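Local coordinates for water-soluble chlorophyll protein (Brassicaceae, PDB 5HPZ), which binds chlorophyll in a water-soluble, four-chain assembly and probably tunes the pigment's spectrum by deforming its ring, using a Kunitz-type beta-trefoil fold, at residues F40-I45 and A110-G115; V31-N36 and G44-L49. All coordinates share one frame; numbering follows the deposited sequence.

Overall arrangement
Strand 44-47 is the element common to both contacts of this beta-trefoil protein: it pairs with strand 30-33 as the hairpin of contact 2, and in contact 1 its start is held to strand 111-113 by one direct backbone bond, two waters and side-chain packing. The chain supplies V31-N36, then F40-I45 and the overlapping G44-L49, and only much later A110-G115. The centres of the contacts lie about 9 Å apart, on the same side of the chain's centre, and they share Gly44 and Ile45. Packing of Ile113 on Pro32 and of Ala110 on Ile35 joins the two contacts directly. Both touch the same chlorophyll, and strand 111-113 packs on the hairpin that binds it.

Contact 1: F40-I45 and A110-G115; sequences FCPLGI and AIIIGG. With 68G (13'2-hydroxyl-Chlorophyll a), chain C.
Leu43 lies between Ile113 and the flat chlorophyll macrocycle, which it meets at peripheral atoms: Leu43 CD2 packs 3.7 Å from CAB of the vinyl group and Leu43 CD1 3.8 Å from the methine carbon CHC. The other flat group, the Phe40 ring, has the vinyl carbon CBB oblique to it. With CG beside the backbone N (chi1 -64°), Leu43 turns both methyls to the pigment and leaves CB to meet Ile113 CD1 at 3.9 Å. An alanine here would keep that CB contact but is likely to open a gap beside the vinyl group, leaving it freer to turn.

The pyrrolidine ring of Pro42, which follows a cis peptide bond, leans on Ile112 and Ile113: Pro42 CG lies 3.8 Å from Ile112 CD1, the two side chains slanting across each other, while Pro42 CB sits 3.3 Å from Ile113 O. Ile113 N donates to Leu43 O at 2.9 Å through a bent bond (137° at the hydrogen). In sequence, a water flanks this single direct bond on each side: one accepts from Leu43 N and donates to Ile113 O, the other accepts from Ile45 N and donates to Ile111 O. Ile45 touches with its end methyl CD1, 3.7 Å from Ile111 CG2, and with the methylene CG1 behind it; the Ile45 and Ile113 side chains cross at about a right angle, with Ile45 CG1 3.8 Å from Ile113 CG1.

The Cys41–Cys90 disulfide ties the loop before Leu43 to the loop that carries Cys90, which also touches Leu43. Leu157 of strand 155-160 and Trp97 of strand 97-99 pack on Ile45, while Pro32 of strand 30-33 lies against both Leu43 and Ile113.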
ATOM      1  N   PHE A  40       3.850  -5.578   8.717  1.00 27.25           N
ATOM      2  CA  PHE A  40       4.054  -4.124   8.952  1.00 28.37           C
ATOM      3  C   PHE A  40       3.890  -3.747  10.458  1.00 28.27           C
ATOM      4  O   PHE A  40       4.076  -2.572  10.832  1.00 27.97           O
ATOM      5  CB  PHE A  40       3.168  -3.256   8.031  1.00 30.26           C
ATOM      6  CG  PHE A  40       1.748  -3.716   7.977  1.00 31.18           C
ATOM      7  CD1 PHE A  40       0.917  -3.584   9.102  1.00 33.26           C
ATOM      8  CD2 PHE A  40       1.237  -4.306   6.827  1.00 33.43           C
ATOM      9  CE1 PHE A  40      -0.377  -4.057   9.079  1.00 30.26           C
ATOM     10  CE2 PHE A  40      -0.076  -4.753   6.787  1.00 33.97           C
ATOM     11  CZ  PHE A  40      -0.873  -4.644   7.923  1.00 33.54           C
ATOM     12  N   CYS A  41       3.560  -4.738  11.289  1.00 29.21           N
ATOM     13  CA  CYS A  41       3.493  -4.599  12.739  1.00 29.34           C
ATOM     14  C   CYS A  41       4.715  -5.260  13.376  1.00 27.78           C
ATOM     15  O   CYS A  41       5.132  -6.283  12.904  1.00 28.32           O
ATOM     16  CB  CYS A  41       2.286  -5.354  13.232  1.00 33.43           C
ATOM     17  SG  CYS A  41       0.741  -4.753  12.556  1.00 33.38           S
ATOM     18  N   PRO A  42       5.240  -4.739  14.465  1.00 27.76           N
ATOM     19  CA  PRO A  42       4.869  -3.428  15.048  1.00 26.53           C
ATOM     20  C   PRO A  42       5.326  -2.251  14.215  1.00 25.32           C
ATOM     21  O   PRO A  42       6.293  -2.358  13.481  1.00 26.23           O
ATOM     22  CB  PRO A  42       5.665  -3.386  16.372  1.00 30.07           C
ATOM     23  CG  PRO A  42       6.799  -4.355  16.196  1.00 29.81           C
ATOM     24  CD  PRO A  42       6.455  -5.338  15.091  1.00 32.71           C
ATOM     25  N   LEU A  43       4.564  -1.173  14.287  1.00 25.91           N
ATOM     26  CA  LEU A  43       4.843   0.073  13.647  1.00 23.83           C
ATOM     27  C   LEU A  43       6.067   0.737  14.247  1.00 26.78           C
ATOM     28  O   LEU A  43       6.411   0.530  15.455  1.00 27.05           O
ATOM     29  CB  LEU A  43       3.674   1.020  13.852  1.00 24.34           C
ATOM     30  CG  LEU A  43       2.373   0.561  13.217  1.00 25.53           C
ATOM     31  CD1 LEU A  43       1.311   1.554  13.607  1.00 27.15           C
ATOM     32  CD2 LEU A  43       2.483   0.488  11.676  1.00 25.66           C
ATOM     33  N   GLY A  44       6.712   1.571  13.422  1.00 24.71           N
ATOM     34  CA  GLY A  44       7.830   2.377  13.873  1.00 23.89           C
ATOM     35  C   GLY A  44       7.333   3.757  14.150  1.00 25.24           C
ATOM     36  O   GLY A  44       6.132   4.040  14.024  1.00 24.28           O
ATOM     37  N   ILE A  45       8.266   4.640  14.481  1.00 22.13           N
ATOM     38  CA  ILE A  45       8.001   6.015  14.723  1.00 23.98           C
ATOM     39  C   ILE A  45       8.916   6.885  13.859  1.00 23.37           C
ATOM     40  O   ILE A  45      10.129   6.681  13.829  1.00 24.70           O
ATOM     41  CB  ILE A  45       8.207   6.372  16.205  1.00 22.66           C
ATOM     42  CG1 ILE A  45       7.444   5.392  17.090  1.00 23.93           C
ATOM     43  CG2 ILE A  45       7.777   7.807  16.420  1.00 25.01           C
ATOM     44  CD1 ILE A  45       7.696   5.572  18.576  1.00 23.41           C
ATOM     45  N   ALA A 110      15.336  -0.095  16.458  1.00 26.92           N
ATOM     46  CA  ALA A 110      14.271   0.832  16.169  1.00 27.85           C
ATOM     47  C   ALA A 110      13.433   1.069  17.447  1.00 31.00           C
ATOM     48  O   ALA A 110      13.319   0.206  18.283  1.00 27.57           O
ATOM     49  CB  ALA A 110      13.423   0.280  15.079  1.00 28.50           C
ATOM     50  N   ILE A 111      12.840   2.245  17.571  1.00 29.83           N
ATOM     51  CA  ILE A 111      11.804   2.460  18.563  1.00 28.87           C
ATOM     52  C   ILE A 111      10.475   2.055  17.895  1.00 29.97           C
ATOM     53  O   ILE A 111      10.131   2.543  16.810  1.00 27.25           O
ATOM     54  CB  ILE A 111      11.703   3.940  18.988  1.00 30.13           C
ATOM     55  CG1 ILE A 111      13.068   4.507  19.408  1.00 30.49           C
ATOM     56  CG2 ILE A 111      10.723   4.093  20.173  1.00 29.76           C
ATOM     57  CD1 ILE A 111      13.730   3.768  20.541  1.00 31.12           C
ATOM     58  N   ILE A 112       9.760   1.141  18.521  1.00 26.37           N
ATOM     59  CA  ILE A 112       8.531   0.638  17.938  1.00 30.24           C
ATOM     60  C   ILE A 112       7.330   1.015  18.800  1.00 29.38           C
ATOM     61  O   ILE A 112       7.462   1.679  19.832  1.00 31.72           O
ATOM     62  CB  ILE A 112       8.607  -0.855  17.752  1.00 32.07           C
ATOM     63  CG1 ILE A 112       9.016  -1.503  19.067  1.00 38.66           C
ATOM     64  CG2 ILE A 112       9.603  -1.184  16.660  1.00 34.31           C
ATOM     65  CD1 ILE A 112       8.631  -2.944  19.240  1.00 39.35           C
ATOM     66  N   ILE A 113       6.155   0.635  18.346  1.00 32.08           N
ATOM     67  CA  ILE A 113       4.924   0.906  19.026  1.00 29.93           C
ATOM     68  C   ILE A 113       4.365  -0.437  19.423  1.00 32.53           C
ATOM     69  O   ILE A 113       4.251  -1.366  18.601  1.00 32.40           O
ATOM     70  CB  ILE A 113       3.933   1.667  18.157  1.00 31.93           C
ATOM     71  CG1 ILE A 113       4.583   2.951  17.649  1.00 34.65           C
ATOM     72  CG2 ILE A 113       2.651   1.927  18.948  1.00 34.97           C
ATOM     73  CD1 ILE A 113       3.730   3.731  16.686  1.00 34.17           C
ATOM     74  N   GLY A 114       4.061  -0.586  20.713  1.00 32.54           N
ATOM     75  CA  GLY A 114       3.614  -1.892  21.207  1.00 34.56           C
ATOM     76  C   GLY A 114       4.207  -2.422  22.495  1.00 33.61           C
ATOM     77  O   GLY A 114       4.131  -3.600  22.724  1.00 33.88           O
ATOM     78  N   GLY A 115       4.857  -1.587  23.300  1.00 33.29           N
ATOM     79  CA  GLY A 115       5.458  -2.077  24.536  1.00 40.67           C
ATOM     80  C   GLY A 115       4.428  -2.557  25.562  1.00 39.87           C
ATOM     81  O   GLY A 115       3.242  -2.218  25.472  1.00 34.03           O
TER
HETATM   82  C1  68G C1001       4.923  12.018   4.237  1.00 44.48           C
HETATM   83  C2  68G C1001       3.686  12.032   3.329  1.00 44.10           C
HETATM   84  C3  68G C1001       3.779  11.286   2.071  1.00 47.13           C
HETATM   85  C4  68G C1001       5.111  10.657   1.822  1.00 55.61           C
HETATM   86  C5  68G C1001       2.680  11.246   1.005  1.00 47.69           C
HETATM   87  C6  68G C1001       1.558  10.324   1.365  1.00 48.52           C
HETATM   88  C7  68G C1001       1.989   8.921   1.630  1.00 46.13           C
HETATM   89  C8  68G C1001       0.724   8.098   1.503  1.00 47.45           C
HETATM   90  C9  68G C1001      -0.314   8.371   2.620  1.00 46.45           C
HETATM   91  C10 68G C1001       1.109   6.645   1.610  1.00 49.72           C
HETATM   92  C11 68G C1001       1.011   6.099   0.247  1.00 53.71           C
HETATM   93  C12 68G C1001       1.231   4.612   0.491  1.00 55.18           C
HETATM   94  C13 68G C1001       2.256   4.172  -0.553  1.00 56.33           C
HETATM   95  C14 68G C1001       1.763   4.494  -1.991  1.00 54.50           C
HETATM   96  C15 68G C1001       2.478   2.660  -0.340  1.00 51.60           C
HETATM   97  C16 68G C1001       3.827   2.225  -0.903  1.00 53.15           C
HETATM   98  C17 68G C1001       3.862   0.745  -0.558  1.00 47.11           C
HETATM   99  C18 68G C1001       5.137   0.236  -1.136  1.00 46.71           C
HETATM  100  C19 68G C1001       5.575  -0.973  -0.345  1.00 44.22           C
HETATM  101  C20 68G C1001       4.821  -0.230  -2.559  1.00 54.19           C
HETATM  102  O2A 68G C1001       5.340  10.676   4.663  1.00 39.43           O
HETATM  103  CGA 68G C1001       5.960  10.851   5.860  1.00 38.20           C
HETATM  104  O1A 68G C1001       6.286  11.947   6.345  1.00 39.29           O
HETATM  105  CBA 68G C1001       6.171   9.594   6.626  1.00 34.79           C
HETATM  106  CAA 68G C1001       4.978   9.496   7.633  1.00 31.43           C
HETATM  107  C2A 68G C1001       3.605   9.170   6.951  1.00 27.08           C
HETATM  108  C3A 68G C1001       3.652   7.788   6.445  1.00 26.11           C
HETATM  109  CMA 68G C1001       2.892   7.820   5.155  1.00 26.54           C
HETATM  110  C4A 68G C1001       2.897   6.950   7.381  1.00 24.12           C
HETATM  111  CHB 68G C1001       2.711   5.634   7.307  1.00 23.29           C
HETATM  112  NA  68G C1001       2.348   7.768   8.249  1.00 23.88           N
HETATM  113  C1A 68G C1001       2.635   9.053   8.003  1.00 26.70           C
HETATM  114  CHA 68G C1001       2.088  10.045   8.726  1.00 28.79           C
HETATM  115  CBD 68G C1001       2.147  11.471   8.559  1.00 31.34           C
HETATM  116  CGD 68G C1001       1.707  11.892   7.236  1.00 33.93           C
HETATM  117  O1D 68G C1001       2.358  12.709   6.542  1.00 35.19           O
HETATM  118  O2D 68G C1001       0.563  11.345   6.771  1.00 30.19           O
HETATM  119  CED 68G C1001       0.226  11.793   5.476  1.00 34.20           C
HETATM  120  O   68G C1001       3.411  12.013   8.645  1.00 32.87           O
HETATM  121  CAD 68G C1001       1.305  12.007   9.593  1.00 33.22           C
HETATM  122  OBD 68G C1001       1.162  13.247   9.813  1.00 32.34           O
HETATM  123  C3D 68G C1001       0.755  10.966  10.290  1.00 32.33           C
HETATM  124  C2D 68G C1001      -0.053  10.504  11.284  1.00 31.17           C
HETATM  125  CMD 68G C1001      -0.776  11.295  12.135  1.00 31.30           C
HETATM  126  C4D 68G C1001       1.233   9.849   9.742  1.00 29.60           C
HETATM  127  ND  68G C1001       0.750   8.758  10.313  1.00 31.68           N
HETATM  128  C1D 68G C1001      -0.071   9.155  11.302  1.00 29.67           C
HETATM  129  CHD 68G C1001      -0.776   8.294  12.135  1.00 30.72           C
HETATM  130  C4C 68G C1001      -0.886   6.952  12.131  1.00 28.83           C
HETATM  131  NC  68G C1001      -0.155   6.156  11.292  1.00 34.63           N
HETATM  132 MG   68G C1001       1.131   6.834   9.851  1.00 35.04          MG
HETATM  133  C3C 68G C1001      -1.618   6.094  12.907  1.00 30.03           C
HETATM  134  CAC 68G C1001      -2.589   6.464  14.005  1.00 32.88           C
HETATM  135  CBC 68G C1001      -3.920   6.787  13.241  1.00 32.26           C
HETATM  136  C2C 68G C1001      -1.353   4.827  12.518  1.00 33.14           C
HETATM  137  CMC 68G C1001      -1.914   3.727  13.069  1.00 32.25           C
HETATM  138  C1C 68G C1001      -0.439   4.856  11.503  1.00 27.77           C
HETATM  139  CHC 68G C1001       0.111   3.859  10.794  1.00 29.89           C
HETATM  140  C4B 68G C1001       0.773   3.896   9.615  1.00 28.66           C
HETATM  141  NB  68G C1001       1.435   4.976   9.179  1.00 27.10           N
HETATM  142  C1B 68G C1001       1.986   4.718   7.993  1.00 27.60           C
HETATM  143  C2B 68G C1001       1.650   3.437   7.672  1.00 29.05           C
HETATM  144  CMB 68G C1001       2.015   2.800   6.530  1.00 26.53           C
HETATM  145  C3B 68G C1001       0.951   2.924   8.698  1.00 28.09           C
HETATM  146  CAB 68G C1001       0.352   1.735   8.883  1.00 27.20           C
HETATM  147  CBB 68G C1001       0.716   0.412   8.243  1.00 28.15           C
HETATM  148  O   HOH W   1       2.540  -1.345  16.437  1.00 27.60           O
HETATM  149  O   HOH W   2      11.244   3.504  14.494  1.00 23.47           O

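Contact 2: V31-N36 and G44-L49; sequences VPAAIN and GITQTL. With 68G (13'2-hydroxyl-Chlorophyll a), chain C.
Val31 and Thr46 pair in an antiparallel beta hairpin of the trefoil, an example of backbone geometry preparing a ligand site. The hydrogen bonds Val31 N to Thr46 O and Thr46 N to Val31 O are both 2.9 Å and nearly straight; Ala33 and Gly44 form a second hydrogen-bonded pair, in which Ala33 N approaches Gly44 O from above the carbonyl plane and Gly44 N reaches Ala33 O through a more bent bond. Between these pairs, Pro32 and Ile45 face each other as a non-hydrogen-bonded pair.

Across the hairpin, apolar packing centres on Gly44. Ile35, with CG2 beside its backbone N and CG1 in the hindered position between N and carbonyl carbon (chi1 60°), lays CG2 3.6 Å from Gly44 CA, where any side chain on the glycine would collide with it.

Against the pigment, Val31 CG1 rests 3.5 Å from C3D of the macrocycle, and Pro32 CG lies 3.8 Å from C3C. Near the ester, Leu49 N makes a weak 3.4 Å hydrogen bond to O1A. Pro32 O makes no hydrogen bond to the partner strand; instead it binds the chlorophyll magnesium, with 2.5 Å between Pro32 O and the metal.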
ATOM      1  N   VAL A  31       5.147  10.604  14.447  1.00 28.12           N
ATOM      2  CA  VAL A  31       3.941   9.890  14.045  1.00 28.27           C
ATOM      3  C   VAL A  31       4.307   8.428  13.915  1.00 25.16           C
ATOM      4  O   VAL A  31       5.488   8.083  13.642  1.00 22.80           O
ATOM      5  CB  VAL A  31       3.343  10.388  12.709  1.00 28.95           C
ATOM      6  CG1 VAL A  31       2.943  11.851  12.856  1.00 29.43           C
ATOM      7  CG2 VAL A  31       4.291  10.105  11.523  1.00 28.80           C
ATOM      8  N   PRO A  32       3.328   7.552  14.137  1.00 24.86           N
ATOM      9  CA  PRO A  32       3.538   6.152  13.750  1.00 25.48           C
ATOM     10  C   PRO A  32       3.716   5.988  12.248  1.00 24.37           C
ATOM     11  O   PRO A  32       3.052   6.695  11.461  1.00 26.17           O
ATOM     12  CB  PRO A  32       2.228   5.459  14.162  1.00 26.61           C
ATOM     13  CG  PRO A  32       1.550   6.403  15.052  1.00 26.48           C
ATOM     14  CD  PRO A  32       1.968   7.764  14.643  1.00 25.61           C
ATOM     15  N   ALA A  33       4.521   5.008  11.850  1.00 23.45           N
ATOM     16  CA  ALA A  33       4.629   4.694  10.462  1.00 25.87           C
ATOM     17  C   ALA A  33       5.215   3.365  10.326  1.00 25.01           C
ATOM     18  O   ALA A  33       6.029   2.982  11.151  1.00 25.89           O
ATOM     19  CB  ALA A  33       5.508   5.709   9.740  1.00 26.52           C
ATOM     20  N   ALA A  34       4.809   2.644   9.285  1.00 23.64           N
ATOM     21  CA  ALA A  34       5.352   1.353   9.057  1.00 26.07           C
ATOM     22  C   ALA A  34       6.845   1.483   8.692  1.00 30.54           C
ATOM     23  O   ALA A  34       7.265   2.381   7.902  1.00 30.98           O
ATOM     24  CB  ALA A  34       4.578   0.574   8.000  1.00 30.41           C
ATOM     25  N   ILE A  35       7.637   0.666   9.374  1.00 27.26           N
ATOM     26  CA  ILE A  35       9.088   0.609   9.087  1.00 27.25           C
ATOM     27  C   ILE A  35       9.493  -0.659   8.394  1.00 28.15           C
ATOM     28  O   ILE A  35      10.563  -0.739   7.850  1.00 32.88           O
ATOM     29  CB  ILE A  35       9.939   0.877  10.340  1.00 26.16           C
ATOM     30  CG1 ILE A  35       9.702  -0.114  11.490  1.00 29.69           C
ATOM     31  CG2 ILE A  35       9.701   2.321  10.822  1.00 27.47           C
ATOM     32  CD1 ILE A  35      10.706   0.111  12.623  1.00 31.32           C
ATOM     33  N   ASN A  36       8.605  -1.624   8.350  1.00 28.54           N
ATOM     34  CA  ASN A  36       8.769  -2.818   7.552  1.00 33.02           C
ATOM     35  C   ASN A  36       7.520  -2.979   6.651  1.00 31.97           C
ATOM     36  O   ASN A  36       6.458  -2.450   6.951  1.00 33.54           O
ATOM     37  CB  ASN A  36       8.959  -4.021   8.486  1.00 32.47           C
ATOM     38  CG  ASN A  36      10.306  -3.987   9.139  1.00 36.66           C
ATOM     39  OD1 ASN A  36      11.282  -4.018   8.457  1.00 35.27           O
ATOM     40  ND2 ASN A  36      10.353  -3.800  10.432  1.00 33.29           N
ATOM     41  N   GLY A  44       6.712   1.571  13.422  1.00 24.71           N
ATOM     42  CA  GLY A  44       7.830   2.377  13.873  1.00 23.89           C
ATOM     43  C   GLY A  44       7.333   3.757  14.150  1.00 25.24           C
ATOM     44  O   GLY A  44       6.132   4.040  14.024  1.00 24.28           O
ATOM     45  N   ILE A  45       8.266   4.640  14.481  1.00 22.13           N
ATOM     46  CA  ILE A  45       8.001   6.015  14.723  1.00 23.98           C
ATOM     47  C   ILE A  45       8.916   6.885  13.859  1.00 23.37           C
ATOM     48  O   ILE A  45      10.129   6.681  13.829  1.00 24.70           O
ATOM     49  CB  ILE A  45       8.207   6.372  16.205  1.00 22.66           C
ATOM     50  CG1 ILE A  45       7.444   5.392  17.090  1.00 23.93           C
ATOM     51  CG2 ILE A  45       7.777   7.807  16.420  1.00 25.01           C
ATOM     52  CD1 ILE A  45       7.696   5.572  18.576  1.00 23.41           C
ATOM     53  N   THR A  46       8.324   7.788  13.082  0.52 24.16           N
ATOM     54  CA  THR A  46       9.105   8.704  12.246  0.52 25.90           C
ATOM     55  C   THR A  46       8.717  10.115  12.500  1.00 26.96           C
ATOM     56  O   THR A  46       7.638  10.385  13.060  1.00 27.89           O
ATOM     57  CB  THR A  46       8.954   8.485  10.726  0.52 25.62           C
ATOM     58  OG1 THR A  46       7.575   8.671  10.303  0.52 26.83           O
ATOM     59  CG2 THR A  46       9.471   7.139  10.347  0.52 26.05           C
ATOM     60  N   GLN A  47       9.598  11.020  12.089  1.00 24.09           N
ATOM     61  CA  GLN A  47       9.194  12.421  12.004  1.00 28.13           C
ATOM     62  C   GLN A  47       8.592  12.681  10.623  1.00 30.17           C
ATOM     63  O   GLN A  47       9.185  12.420   9.614  1.00 33.78           O
ATOM     64  CB  GLN A  47      10.402  13.337  12.245  1.00 30.41           C
ATOM     65  CG  GLN A  47       9.995  14.790  12.052  1.00 35.32           C
ATOM     66  CD  GLN A  47      11.125  15.768  11.867  1.00 39.34           C
ATOM     67  OE1 GLN A  47      12.295  15.381  11.678  1.00 36.71           O
ATOM     68  NE2 GLN A  47      10.776  17.082  11.904  1.00 38.05           N
ATOM     69  N   THR A  48       7.421  13.272  10.561  1.00 30.87           N
ATOM     70  CA  THR A  48       6.917  13.595   9.285  1.00 30.39           C
ATOM     71  C   THR A  48       7.725  14.772   8.662  1.00 29.69           C
ATOM     72  O   THR A  48       8.227  15.628   9.346  1.00 29.14           O
ATOM     73  CB  THR A  48       5.409  13.854   9.331  1.00 30.39           C
ATOM     74  OG1 THR A  48       4.958  14.078   7.997  1.00 37.89           O
ATOM     75  CG2 THR A  48       5.111  15.018  10.147  1.00 29.20           C
ATOM     76  N   LEU A  49       7.855  14.740   7.349  1.00 33.60           N
ATOM     77  CA  LEU A  49       8.543  15.755   6.560  1.00 39.24           C
ATOM     78  C   LEU A  49       7.653  16.937   6.268  1.00 38.79           C
ATOM     79  O   LEU A  49       8.107  17.987   5.821  1.00 35.96           O
ATOM     80  CB  LEU A  49       8.984  15.133   5.236  1.00 41.50           C
ATOM     81  CG  LEU A  49      10.152  14.149   5.265  1.00 45.63           C
ATOM     82  CD1 LEU A  49      10.337  13.530   3.892  1.00 43.90           C
ATOM     83  CD2 LEU A  49      11.440  14.839   5.782  1.00 47.89           C
TER
HETATM   84  C1  68G C1001       4.923  12.018   4.237  1.00 44.48           C
HETATM   85  C2  68G C1001       3.686  12.032   3.329  1.00 44.10           C
HETATM   86  C3  68G C1001       3.779  11.286   2.071  1.00 47.13           C
HETATM   87  C4  68G C1001       5.111  10.657   1.822  1.00 55.61           C
HETATM   88  C5  68G C1001       2.680  11.246   1.005  1.00 47.69           C
HETATM   89  C6  68G C1001       1.558  10.324   1.365  1.00 48.52           C
HETATM   90  C7  68G C1001       1.989   8.921   1.630  1.00 46.13           C
HETATM   91  C8  68G C1001       0.724   8.098   1.503  1.00 47.45           C
HETATM   92  C9  68G C1001      -0.314   8.371   2.620  1.00 46.45           C
HETATM   93  C10 68G C1001       1.109   6.645   1.610  1.00 49.72           C
HETATM   94  C11 68G C1001       1.011   6.099   0.247  1.00 53.71           C
HETATM   95  C12 68G C1001       1.231   4.612   0.491  1.00 55.18           C
HETATM   96  C13 68G C1001       2.256   4.172  -0.553  1.00 56.33           C
HETATM   97  C14 68G C1001       1.763   4.494  -1.991  1.00 54.50           C
HETATM   98  C15 68G C1001       2.478   2.660  -0.340  1.00 51.60           C
HETATM   99  C16 68G C1001       3.827   2.225  -0.903  1.00 53.15           C
HETATM  100  C17 68G C1001       3.862   0.745  -0.558  1.00 47.11           C
HETATM  101  C18 68G C1001       5.137   0.236  -1.136  1.00 46.71           C
HETATM  102  C19 68G C1001       5.575  -0.973  -0.345  1.00 44.22           C
HETATM  103  C20 68G C1001       4.821  -0.230  -2.559  1.00 54.19           C
HETATM  104  O2A 68G C1001       5.340  10.676   4.663  1.00 39.43           O
HETATM  105  CGA 68G C1001       5.960  10.851   5.860  1.00 38.20           C
HETATM  106  O1A 68G C1001       6.286  11.947   6.345  1.00 39.29           O
HETATM  107  CBA 68G C1001       6.171   9.594   6.626  1.00 34.79           C
HETATM  108  CAA 68G C1001       4.978   9.496   7.633  1.00 31.43           C
HETATM  109  C2A 68G C1001       3.605   9.170   6.951  1.00 27.08           C
HETATM  110  C3A 68G C1001       3.652   7.788   6.445  1.00 26.11           C
HETATM  111  CMA 68G C1001       2.892   7.820   5.155  1.00 26.54           C
HETATM  112  C4A 68G C1001       2.897   6.950   7.381  1.00 24.12           C
HETATM  113  CHB 68G C1001       2.711   5.634   7.307  1.00 23.29           C
HETATM  114  NA  68G C1001       2.348   7.768   8.249  1.00 23.88           N
HETATM  115  C1A 68G C1001       2.635   9.053   8.003  1.00 26.70           C
HETATM  116  CHA 68G C1001       2.088  10.045   8.726  1.00 28.79           C
HETATM  117  CBD 68G C1001       2.147  11.471   8.559  1.00 31.34           C
HETATM  118  CGD 68G C1001       1.707  11.892   7.236  1.00 33.93           C
HETATM  119  O1D 68G C1001       2.358  12.709   6.542  1.00 35.19           O
HETATM  120  O2D 68G C1001       0.563  11.345   6.771  1.00 30.19           O
HETATM  121  CED 68G C1001       0.226  11.793   5.476  1.00 34.20           C
HETATM  122  O   68G C1001       3.411  12.013   8.645  1.00 32.87           O
HETATM  123  CAD 68G C1001       1.305  12.007   9.593  1.00 33.22           C
HETATM  124  OBD 68G C1001       1.162  13.247   9.813  1.00 32.34           O
HETATM  125  C3D 68G C1001       0.755  10.966  10.290  1.00 32.33           C
HETATM  126  C2D 68G C1001      -0.053  10.504  11.284  1.00 31.17           C
HETATM  127  CMD 68G C1001      -0.776  11.295  12.135  1.00 31.30           C
HETATM  128  C4D 68G C1001       1.233   9.849   9.742  1.00 29.60           C
HETATM  129  ND  68G C1001       0.750   8.758  10.313  1.00 31.68           N
HETATM  130  C1D 68G C1001      -0.071   9.155  11.302  1.00 29.67           C
HETATM  131  CHD 68G C1001      -0.776   8.294  12.135  1.00 30.72           C
HETATM  132  C4C 68G C1001      -0.886   6.952  12.131  1.00 28.83           C
HETATM  133  NC  68G C1001      -0.155   6.156  11.292  1.00 34.63           N
HETATM  134 MG   68G C1001       1.131   6.834   9.851  1.00 35.04          MG
HETATM  135  C3C 68G C1001      -1.618   6.094  12.907  1.00 30.03           C
HETATM  136  CAC 68G C1001      -2.589   6.464  14.005  1.00 32.88           C
HETATM  137  CBC 68G C1001      -3.920   6.787  13.241  1.00 32.26           C
HETATM  138  C2C 68G C1001      -1.353   4.827  12.518  1.00 33.14           C
HETATM  139  CMC 68G C1001      -1.914   3.727  13.069  1.00 32.25           C
HETATM  140  C1C 68G C1001      -0.439   4.856  11.503  1.00 27.77           C
HETATM  141  CHC 68G C1001       0.111   3.859  10.794  1.00 29.89           C
HETATM  142  C4B 68G C1001       0.773   3.896   9.615  1.00 28.66           C
HETATM  143  NB  68G C1001       1.435   4.976   9.179  1.00 27.10           N
HETATM  144  C1B 68G C1001       1.986   4.718   7.993  1.00 27.60           C
HETATM  145  C2B 68G C1001       1.650   3.437   7.672  1.00 29.05           C
HETATM  146  CMB 68G C1001       2.015   2.800   6.530  1.00 26.53           C
HETATM  147  C3B 68G C1001       0.951   2.924   8.698  1.00 28.09           C
HETATM  148  CAB 68G C1001       0.352   1.735   8.883  1.00 27.20           C
HETATM  149  CBB 68G C1001       0.716   0.412   8.243  1.00 28.15           C